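Local coordinates for Lic12234 (Leptospira interrogans, PDB 4TZH), which is of unknown function but folds as a leucine-rich repeat protein, binds zinc ions in the crystal, and is a suspected virulence factor of a human pathogen, at residues K157-N162 with R181-T186; H47-E52 with D70-Q75; L86-V91 with L109-I114. One frame throughout, in Å; residues are numbered along the deposited sequence.

Interaction 1. Residues K157-N162 with R181-T186; sequences KLRILN and RNQEIT. With ZN (zinc ion), chain G.
R159 reaches back across Q183 and E184, and its path can be followed atom by atom. CB leaves the backbone pointing away from 181-186, and CG stands beside its own N; the bend at chi2 (-57°) then folds the chain back. CD arrives 3.1 Å from E184 O. NE and CZ pass the same carbonyl, and CB of E184 lies over one face of the guanidinium while K157 O lies over the other. At the tip, NH1 makes a weak bond to E184 O, bent to 118° at the hydrogen, and a sounder one to the carbonyl oxygen of the preceding L158, whose plane the donor stands well above. That oxygen also takes Q183 NE2 at 2.9 Å, in the carbonyl plane and on a lone pair, with the oxygen almost exactly in the Q183 amide plane. The two donors thus use different parts of one carbonyl, and Q183 NE2 has a further acceptor in L155 O.

These bonds lead into the last pairing of the leucine-rich repeat sheet, where strand 160-162 meets the terminal strand 186-188 in parallel. T186 N donates to R159 O and L161 N to T186 O (3.1 Å), both nearly straight at the hydrogen. I160 and T186 stand side by side on one face, CG1 to CG2 3.9 Å. On the interior side, I185 CD1 packs 3.9 Å from L158 CD2 and 4.2 Å from L161 CB. E184, extended beyond CG, carries OE1 to a zinc ion at a long 2.6 Å.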
loop_
_atom_site.group_PDB
_atom_site.type_symbol
_atom_site.label_atom_id
_atom_site.label_comp_id
_atom_site.label_asym_id
_atom_site.label_seq_id
_atom_site.Cartn_x
_atom_site.Cartn_y
_atom_site.Cartn_z
ATOM N N LYS A 157 -13.213 -8.719 7.144
ATOM C CA LYS A 157 -12.774 -7.919 8.278
ATOM C C LYS A 157 -12.803 -6.425 7.919
ATOM O O LYS A 157 -12.516 -5.583 8.774
ATOM C CB LYS A 157 -11.355 -8.320 8.669
ATOM C CG LYS A 157 -11.304 -9.643 9.442
ATOM C CD LYS A 157 -9.877 -9.997 9.846
ATOM C CE LYS A 157 -9.201 -8.994 10.750
ATOM N NZ LYS A 157 -8.019 -9.612 11.406
ATOM N N LEU A 158 -13.222 -6.111 6.684
ATOM C CA LEU A 158 -13.235 -4.707 6.258
ATOM C C LEU A 158 -14.272 -3.926 7.081
ATOM O O LEU A 158 -15.460 -4.315 7.137
ATOM C CB LEU A 158 -13.506 -4.639 4.767
ATOM C CG LEU A 158 -13.202 -3.292 4.114
ATOM C CD1 LEU A 158 -11.713 -2.972 4.205
ATOM C CD2 LEU A 158 -13.690 -3.255 2.695
ATOM N N ARG A 159 -13.822 -2.830 7.710
ATOM C CA ARG A 159 -14.682 -2.008 8.560
ATOM C C ARG A 159 -14.961 -0.650 7.961
ATOM O O ARG A 159 -15.975 -0.028 8.277
ATOM C CB ARG A 159 -14.104 -1.912 9.981
ATOM C CG ARG A 159 -14.052 -3.278 10.718
ATOM C CD ARG A 159 -15.422 -3.965 10.815
ATOM N NE ARG A 159 -15.362 -5.361 11.273
ATOM C CZ ARG A 159 -15.707 -6.425 10.549
ATOM N NH1 ARG A 159 -16.128 -6.281 9.298
ATOM N NH2 ARG A 159 -15.621 -7.642 11.064
ATOM N N ILE A 160 -14.052 -0.164 7.104
ATOM C CA ILE A 160 -14.218 1.112 6.414
ATOM C C ILE A 160 -13.852 0.949 4.970
ATOM O O ILE A 160 -12.726 0.511 4.661
ATOM C CB ILE A 160 -13.370 2.260 7.018
ATOM C CG1 ILE A 160 -13.712 2.494 8.509
ATOM C CG2 ILE A 160 -13.582 3.546 6.209
ATOM C CD1 ILE A 160 -12.929 3.675 9.114
ATOM N N LEU A 161 -14.784 1.334 4.078
ATOM C CA LEU A 161 -14.499 1.386 2.651
ATOM C C LEU A 161 -14.732 2.842 2.224
ATOM O O LEU A 161 -15.888 3.291 2.274
ATOM C CB LEU A 161 -15.404 0.434 1.849
ATOM C CG LEU A 161 -15.269 0.499 0.339
ATOM C CD1 LEU A 161 -13.854 0.117 -0.115
ATOM C CD2 LEU A 161 -16.293 -0.434 -0.338
ATOM N N ASN A 162 -13.677 3.587 1.860
ATOM C CA ASN A 162 -13.855 5.002 1.534
ATOM C C ASN A 162 -13.744 5.216 0.038
ATOM O O ASN A 162 -12.671 5.012 -0.542
ATOM C CB ASN A 162 -12.833 5.818 2.313
ATOM C CG ASN A 162 -13.188 7.277 2.252
ATOM O OD1 ASN A 162 -13.572 7.782 1.207
ATOM N ND2 ASN A 162 -13.189 7.936 3.434
ATOM N N ARG A 181 -23.583 -7.216 2.664
ATOM C CA ARG A 181 -24.924 -7.305 3.240
ATOM C C ARG A 181 -24.972 -7.436 4.769
ATOM O O ARG A 181 -25.482 -6.526 5.419
ATOM C CB ARG A 181 -25.744 -8.427 2.570
ATOM C CG ARG A 181 -27.253 -8.261 2.740
ATOM C CD ARG A 181 -28.024 -9.360 2.042
ATOM N NE ARG A 181 -29.456 -9.288 2.339
ATOM C CZ ARG A 181 -30.383 -10.037 1.750
ATOM N NH1 ARG A 181 -30.042 -10.922 0.821
ATOM N NH2 ARG A 181 -31.659 -9.903 2.083
ATOM N N ASN A 182 -24.460 -8.536 5.340
ATOM C CA ASN A 182 -24.557 -8.768 6.787
ATOM C C ASN A 182 -23.503 -8.059 7.629
ATOM O O ASN A 182 -23.796 -7.611 8.740
ATOM C CB ASN A 182 -24.552 -10.271 7.103
ATOM C CG ASN A 182 -25.604 -11.072 6.368
ATOM O OD1 ASN A 182 -26.806 -10.771 6.407
ATOM N ND2 ASN A 182 -25.172 -12.125 5.690
ATOM N N GLN A 183 -22.277 -7.990 7.095
ATOM C CA GLN A 183 -21.058 -7.462 7.685
ATOM C C GLN A 183 -21.122 -6.073 8.331
ATOM O O GLN A 183 -21.784 -5.170 7.807
ATOM C CB GLN A 183 -20.009 -7.449 6.587
ATOM C CG GLN A 183 -18.583 -7.233 7.055
ATOM C CD GLN A 183 -17.669 -7.421 5.887
ATOM O OE1 GLN A 183 -17.844 -8.337 5.074
ATOM N NE2 GLN A 183 -16.692 -6.550 5.780
ATOM N N GLU A 184 -20.375 -5.909 9.448
ATOM C CA GLU A 184 -20.185 -4.653 10.165
ATOM C C GLU A 184 -19.199 -3.830 9.305
ATOM O O GLU A 184 -18.054 -4.245 9.126
ATOM C CB GLU A 184 -19.538 -4.951 11.520
ATOM C CG GLU A 184 -19.429 -3.821 12.526
ATOM C CD GLU A 184 -19.327 -4.340 13.950
ATOM O OE1 GLU A 184 -18.193 -4.461 14.466
ATOM O OE2 GLU A 184 -20.380 -4.704 14.520
ATOM N N ILE A 185 -19.670 -2.736 8.716
ATOM C CA ILE A 185 -18.840 -1.886 7.855
ATOM C C ILE A 185 -19.524 -0.541 7.698
ATOM O O ILE A 185 -20.760 -0.466 7.706
ATOM C CB ILE A 185 -18.629 -2.550 6.446
ATOM C CG1 ILE A 185 -17.586 -1.788 5.596
ATOM C CG2 ILE A 185 -19.948 -2.763 5.675
ATOM C CD1 ILE A 185 -17.161 -2.550 4.291
ATOM N N THR A 186 -18.737 0.500 7.528
ATOM C CA THR A 186 -19.260 1.781 7.088
ATOM C C THR A 186 -18.680 2.035 5.686
ATOM O O THR A 186 -17.471 1.860 5.463
ATOM C CB THR A 186 -19.047 2.926 8.087
ATOM O OG1 THR A 186 -19.667 4.078 7.513
ATOM C CG2 THR A 186 -17.589 3.206 8.376
HETATM ZN ZN ZN G . -18.665 -3.045 16.571
#

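Interaction 2. Residues H47-E52 with D70-Q75; sequences HLRDNE and DISRNQ. With ZN (zinc ion), chain C.
The asparagine ladder of the leucine-rich repeat fold runs through this contact: H47-E52 and D70-Q75 are equivalent turns of successive repeats, their directions 6° apart and their residues in step from H47 opposite D70 to D50 opposite R73. N74 is the rung between them. Its ND2 donates to L48 O at 2.9 Å, nearly straight and with the oxygen in the amide plane, and also to I71 O in its own turn. N51 ND2 reaches L48 O from the opposite face of that carbonyl, so the oxygen is gripped from both sides. N74 OD1 turns to L53 N, with a weak bond to N51 N, and N51 itself continues the series to L25 O.

At the strand end, L48 N donates to D70 O, and a zinc ion joins the neighbouring side chains: H47 ND1 at 2.0 Å and D70 OD2 at 1.9 Å, with the imidazole and carboxylate planes 89° apart; a further ligand comes from elsewhere in the structure. D70 has CG opposite its backbone N (chi1 169°); OD1 accepts S72 N in an Asx turn and S72 OG on its syn lone pair, which ties down the carboxylate that holds the metal.

S72 OG in turn receives R49 NH1 at 2.9 Å, lying in the guanidinium plane. R73 CD covers one face of that group, and the two guanidinium planes stand nearly perpendicular. The R73 guanidinium turns a face of its own to D50: OD2 sits 3.4 Å from NH2, well out of the plane, a salt bridge of charge alone; water 1 donates to D50 OD2 at 2.7 Å and accepts only weakly from R73 NH2.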
loop_
_atom_site.group_PDB
_atom_site.type_symbol
_atom_site.label_atom_id
_atom_site.label_comp_id
_atom_site.label_asym_id
_atom_site.label_seq_id
_atom_site.Cartn_x
_atom_site.Cartn_y
_atom_site.Cartn_z
ATOM N N HIS A 47 10.072 4.583 5.208
ATOM C CA HIS A 47 9.318 5.773 4.807
ATOM C C HIS A 47 10.034 6.409 3.623
ATOM O O HIS A 47 11.250 6.635 3.678
ATOM C CB HIS A 47 9.316 6.794 5.943
ATOM C CG HIS A 47 8.573 6.354 7.159
ATOM N ND1 HIS A 47 7.270 6.710 7.362
ATOM C CD2 HIS A 47 8.984 5.596 8.209
ATOM C CE1 HIS A 47 6.917 6.207 8.518
ATOM N NE2 HIS A 47 7.916 5.521 9.078
ATOM N N LEU A 48 9.296 6.616 2.558
ATOM C CA LEU A 48 9.807 7.181 1.292
ATOM C C LEU A 48 8.885 8.251 0.770
ATOM O O LEU A 48 8.844 8.523 -0.424
ATOM C CB LEU A 48 9.879 6.073 0.228
ATOM C CG LEU A 48 10.805 4.913 0.585
ATOM C CD1 LEU A 48 10.555 3.725 -0.315
ATOM C CD2 LEU A 48 12.272 5.340 0.548
ATOM N N ARG A 49 8.176 8.910 1.689
ATOM C CA ARG A 49 7.177 9.905 1.340
ATOM C C ARG A 49 7.795 11.092 0.598
ATOM O O ARG A 49 8.907 11.526 0.975
ATOM C CB ARG A 49 6.536 10.428 2.629
ATOM C CG ARG A 49 5.536 11.594 2.402
ATOM C CD ARG A 49 4.743 11.744 3.683
ATOM N NE ARG A 49 3.913 12.963 3.709
ATOM C CZ ARG A 49 2.694 13.071 3.185
ATOM N NH1 ARG A 49 2.133 12.044 2.558
ATOM N NH2 ARG A 49 2.004 14.210 3.315
ATOM N N ASP A 50 7.110 11.647 -0.411
ATOM C CA ASP A 50 7.527 12.900 -1.029
ATOM C C ASP A 50 8.884 12.825 -1.667
ATOM O O ASP A 50 9.751 13.687 -1.458
ATOM C CB ASP A 50 7.430 14.038 -0.025
ATOM C CG ASP A 50 7.123 15.386 -0.656
ATOM O OD1 ASP A 50 6.926 15.447 -1.892
ATOM O OD2 ASP A 50 7.132 16.391 0.073
ATOM N N ASN A 51 9.057 11.807 -2.509
ATOM C CA ASN A 51 10.213 11.645 -3.357
ATOM C C ASN A 51 9.720 11.679 -4.815
ATOM O O ASN A 51 8.596 12.150 -5.081
ATOM C CB ASN A 51 11.009 10.377 -3.032
ATOM C CG ASN A 51 11.805 10.533 -1.780
ATOM O OD1 ASN A 51 12.802 11.267 -1.745
ATOM N ND2 ASN A 51 11.458 9.801 -0.712
ATOM N N GLU A 52 10.558 11.239 -5.751
ATOM C CA GLU A 52 10.209 11.227 -7.168
ATOM C C GLU A 52 10.223 9.775 -7.697
ATOM O O GLU A 52 10.638 9.522 -8.824
ATOM C CB GLU A 52 11.191 12.122 -7.960
ATOM C CG GLU A 52 11.236 13.559 -7.455
ATOM C CD GLU A 52 12.282 14.436 -8.119
ATOM O OE1 GLU A 52 13.360 13.901 -8.468
ATOM O OE2 GLU A 52 12.074 15.668 -8.207
ATOM N N ASP A 70 5.621 3.316 3.639
ATOM C CA ASP A 70 5.029 4.603 3.280
ATOM C C ASP A 70 5.683 5.091 1.993
ATOM O O ASP A 70 6.843 5.493 2.026
ATOM C CB ASP A 70 5.244 5.606 4.406
ATOM C CG ASP A 70 4.903 7.025 4.003
ATOM O OD1 ASP A 70 4.171 7.194 3.031
ATOM O OD2 ASP A 70 5.392 7.948 4.680
ATOM N N ILE A 71 4.951 5.005 0.894
ATOM C CA ILE A 71 5.437 5.491 -0.410
ATOM C C ILE A 71 4.528 6.577 -0.920
ATOM O O ILE A 71 4.405 6.785 -2.118
ATOM C CB ILE A 71 5.554 4.422 -1.500
ATOM C CG1 ILE A 71 5.644 3.029 -0.894
ATOM C CG2 ILE A 71 6.716 4.790 -2.428
ATOM C CD1 ILE A 71 5.607 1.851 -1.954
ATOM N N SER A 72 3.900 7.278 -0.001
ATOM C CA SER A 72 2.987 8.344 -0.378
ATOM C C SER A 72 3.680 9.488 -1.076
ATOM O O SER A 72 4.861 9.708 -0.863
ATOM C CB SER A 72 2.257 8.863 0.851
ATOM O OG SER A 72 3.141 9.388 1.827
ATOM N N ARG A 73 2.932 10.224 -1.901
ATOM C CA ARG A 73 3.466 11.442 -2.546
ATOM C C ARG A 73 4.695 11.160 -3.400
ATOM O O ARG A 73 5.755 11.814 -3.271
ATOM C CB ARG A 73 3.698 12.576 -1.532
ATOM C CG ARG A 73 2.389 13.080 -0.926
ATOM C CD ARG A 73 2.550 14.383 -0.143
ATOM N NE ARG A 73 3.163 15.418 -0.968
ATOM C CZ ARG A 73 3.653 16.558 -0.495
ATOM N NH1 ARG A 73 3.615 16.818 0.808
ATOM N NH2 ARG A 73 4.196 17.445 -1.320
ATOM N N ASN A 74 4.559 10.184 -4.308
ATOM C CA ASN A 74 5.621 9.894 -5.271
ATOM C C ASN A 74 4.928 9.897 -6.628
ATOM O O ASN A 74 3.888 10.554 -6.785
ATOM C CB ASN A 74 6.300 8.556 -4.964
ATOM C CG ASN A 74 7.324 8.710 -3.901
ATOM O OD1 ASN A 74 8.459 9.063 -4.189
ATOM N ND2 ASN A 74 6.992 8.429 -2.641
ATOM N N GLN A 75 5.531 9.265 -7.642
ATOM C CA GLN A 75 4.894 9.142 -8.959
ATOM C C GLN A 75 4.855 7.645 -9.282
ATOM O O GLN A 75 5.109 7.240 -10.420
ATOM C CB GLN A 75 5.720 9.906 -10.036
ATOM C CG GLN A 75 5.934 11.402 -9.730
ATOM C CD GLN A 75 7.219 11.965 -10.325
ATOM O OE1 GLN A 75 7.793 11.450 -11.312
ATOM N NE2 GLN A 75 7.717 13.044 -9.718
HETATM ZN ZN ZN C . 6.112 8.084 6.470
HETATM O O HOH W 1 6.842 19.073 -0.057
HETATM O O HOH W 2 6.987 13.221 -7.013
HETATM O O HOH W 3 10.851 10.291 -11.321
#

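Interaction 3. Residues L86-V91 with L109-I114; sequences LKNLEV and LEKLGI. With ZN (zinc ion), chain E.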
loop_
_atom_site.group_PDB
_atom_site.type_symbol
_atom_site.label_atom_id
_atom_site.label_comp_id
_atom_site.label_asym_id
_atom_site.label_seq_id
_atom_site.Cartn_x
_atom_site.Cartn_y
_atom_site.Cartn_z
ATOM N N LEU A 86 6.376 -9.472 0.782
ATOM C CA LEU A 86 6.187 -8.659 1.988
ATOM C C LEU A 86 5.029 -9.192 2.815
ATOM O O LEU A 86 4.024 -8.523 3.035
ATOM C CB LEU A 86 6.017 -7.186 1.594
ATOM C CG LEU A 86 7.159 -6.605 0.767
ATOM C CD1 LEU A 86 6.867 -5.148 0.402
ATOM C CD2 LEU A 86 8.520 -6.724 1.499
ATOM N N LYS A 87 5.201 -10.450 3.288
ATOM C CA LYS A 87 4.150 -11.165 4.006
ATOM C C LYS A 87 3.872 -10.686 5.397
ATOM O O LYS A 87 2.880 -11.122 6.004
ATOM C CB LYS A 87 4.454 -12.683 4.047
ATOM C CG LYS A 87 4.702 -13.320 2.694
ATOM C CD LYS A 87 3.440 -13.345 1.876
ATOM C CE LYS A 87 3.564 -14.283 0.713
ATOM N NZ LYS A 87 2.487 -14.012 -0.265
ATOM N N ASN A 88 4.739 -9.784 5.919
ATOM C CA ASN A 88 4.529 -9.258 7.256
ATOM C C ASN A 88 4.025 -7.807 7.183
ATOM O O ASN A 88 3.801 -7.183 8.220
ATOM C CB ASN A 88 5.818 -9.286 8.014
ATOM C CG ASN A 88 6.102 -10.676 8.499
ATOM O OD1 ASN A 88 5.226 -11.325 9.080
ATOM N ND2 ASN A 88 7.284 -11.175 8.204
ATOM N N LEU A 89 3.784 -7.299 5.971
ATOM C CA LEU A 89 3.336 -5.915 5.837
ATOM C C LEU A 89 1.937 -5.725 6.389
ATOM O O LEU A 89 1.016 -6.457 5.987
ATOM C CB LEU A 89 3.419 -5.529 4.367
ATOM C CG LEU A 89 3.413 -4.022 4.097
ATOM C CD1 LEU A 89 4.729 -3.391 4.539
ATOM C CD2 LEU A 89 3.170 -3.704 2.621
ATOM N N GLU A 90 1.752 -4.711 7.254
ATOM C CA GLU A 90 0.485 -4.430 7.926
ATOM C C GLU A 90 -0.143 -3.132 7.458
ATOM O O GLU A 90 -1.369 -3.003 7.495
ATOM C CB GLU A 90 0.689 -4.346 9.457
ATOM C CG GLU A 90 1.241 -5.665 10.022
ATOM C CD GLU A 90 1.378 -5.747 11.536
ATOM O OE1 GLU A 90 0.876 -4.838 12.220
ATOM O OE2 GLU A 90 1.946 -6.728 12.053
ATOM N N VAL A 91 0.687 -2.149 7.068
ATOM C CA VAL A 91 0.172 -0.840 6.662
ATOM C C VAL A 91 0.908 -0.419 5.403
ATOM O O VAL A 91 2.152 -0.499 5.370
ATOM C CB VAL A 91 0.417 0.219 7.749
ATOM C CG1 VAL A 91 -0.108 1.603 7.309
ATOM C CG2 VAL A 91 -0.224 -0.204 9.073
ATOM N N LEU A 109 -0.404 -9.741 0.022
ATOM C CA LEU A 109 0.066 -9.105 1.263
ATOM C C LEU A 109 -0.839 -9.632 2.384
ATOM O O LEU A 109 -1.742 -8.950 2.867
ATOM C CB LEU A 109 -0.009 -7.588 1.081
ATOM C CG LEU A 109 0.871 -7.036 -0.051
ATOM C CD1 LEU A 109 0.643 -5.550 -0.269
ATOM C CD2 LEU A 109 2.331 -7.329 0.186
ATOM N N GLU A 110 -0.562 -10.850 2.807
ATOM C CA GLU A 110 -1.406 -11.588 3.715
ATOM C C GLU A 110 -1.796 -10.906 5.011
ATOM O O GLU A 110 -2.939 -11.128 5.477
ATOM C CB GLU A 110 -0.764 -12.952 4.027
ATOM C CG GLU A 110 -1.089 -13.986 2.964
ATOM C CD GLU A 110 -0.012 -15.017 2.693
ATOM O OE1 GLU A 110 0.294 -15.821 3.604
ATOM O OE2 GLU A 110 0.486 -15.056 1.545
ATOM N N LYS A 111 -0.897 -10.095 5.610
ATOM C CA LYS A 111 -1.219 -9.499 6.899
ATOM C C LYS A 111 -1.674 -8.042 6.726
ATOM O O LYS A 111 -1.850 -7.344 7.724
ATOM C CB LYS A 111 0.016 -9.513 7.796
ATOM C CG LYS A 111 0.280 -10.896 8.411
ATOM C CD LYS A 111 1.494 -10.735 9.342
ATOM C CE LYS A 111 1.889 -12.036 9.959
ATOM N NZ LYS A 111 3.089 -11.791 10.796
ATOM N N LEU A 112 -1.865 -7.586 5.480
ATOM C CA LEU A 112 -2.192 -6.155 5.307
ATOM C C LEU A 112 -3.509 -5.798 5.948
ATOM O O LEU A 112 -4.530 -6.451 5.666
ATOM C CB LEU A 112 -2.193 -5.849 3.815
ATOM C CG LEU A 112 -2.184 -4.351 3.458
ATOM C CD1 LEU A 112 -0.900 -3.686 3.905
ATOM C CD2 LEU A 112 -2.368 -4.145 1.954
ATOM N N GLY A 113 -3.472 -4.770 6.777
ATOM C CA GLY A 113 -4.659 -4.327 7.484
ATOM C C GLY A 113 -5.158 -2.980 7.025
ATOM O O GLY A 113 -6.374 -2.740 7.056
ATOM N N ILE A 114 -4.241 -2.092 6.610
ATOM C CA ILE A 114 -4.649 -0.738 6.231
ATOM C C ILE A 114 -3.998 -0.405 4.917
ATOM O O ILE A 114 -2.777 -0.543 4.771
ATOM C CB ILE A 114 -4.207 0.258 7.341
ATOM C CG1 ILE A 114 -4.943 -0.076 8.685
ATOM C CG2 ILE A 114 -4.543 1.692 6.901
ATOM C CD1 ILE A 114 -4.483 0.577 9.950
HETATM ZN ZN ZN E . 1.962 -6.818 14.028
HETATM O O HOH W 4 3.682 -8.343 10.707
HETATM O O HOH W 5 3.124 -8.499 14.446
#
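Each segment begins with a type I beta turn, L86-L89 and L109-L112, and runs on into a parallel bridge between V91 and I114, whose CA atoms are 4.8 Å apart. Just before the bridge, E90 O accepts two backbone donors from the next repeat: G113 N at 2.8 Å, tilted out of the carbonyl plane, and I114 N at 3.1 Å, within it. Both are well directed, with angles of 161° and 152° at the hydrogen.

Two polar pairs join the turns on their outer side. K111 lies alongside N88, both side chains pointing the same way; fully extended beyond CG, it brings NZ to 2.8 Å from N88 OD1, in the carbonyl plane, after its CG and CD have passed K87 O. N88 ND2 binds K64 O, so this amide links to the preceding repeat as well. K87 bends at chi2 (-68°) and crosses E110 obliquely, its NZ 2.9 Å from OE2 in a salt bridge on the anti side of the carboxylate and tilted out of its plane; E108 O takes the same ammonium group.

CB of E90 leaves the backbone pointing away from 109-114. Its OE2 binds a zinc ion at 2.0 Å, which also carries water 5, while water 4 donates both to this OE2 and to N88 O. Inward, L109 CD2 touches L86 CB at 3.9 Å, and L112 CD1 lies 4.3 Å from L89 CD2, with L109 CD1 also close to that methyl. Leucines recurring at matching positions and stacked from one coil to the next form the hydrophobic interior characteristic of a leucine-rich repeat solenoid.

All three contacts join neighbouring turns of one solenoid and follow one another along the chain without touching. Interaction 3 samples the turn leading into the parallel sheet; interaction 1 is the corresponding step at the C-terminal end, where 181-186 follows helix 173-179, with centres 19 Å apart and nearest atoms about 6 Å apart. Interaction 2 takes the loop leaving the sheet instead, its centre 18 Å from that of interaction 3 and 28 Å from that of interaction 1. Each includes a different zinc ion. The ion of interaction 2 bridges its two segments through H47 and D70, whereas in interactions 1 and 3 a single glutamate contributes, E184 and E90.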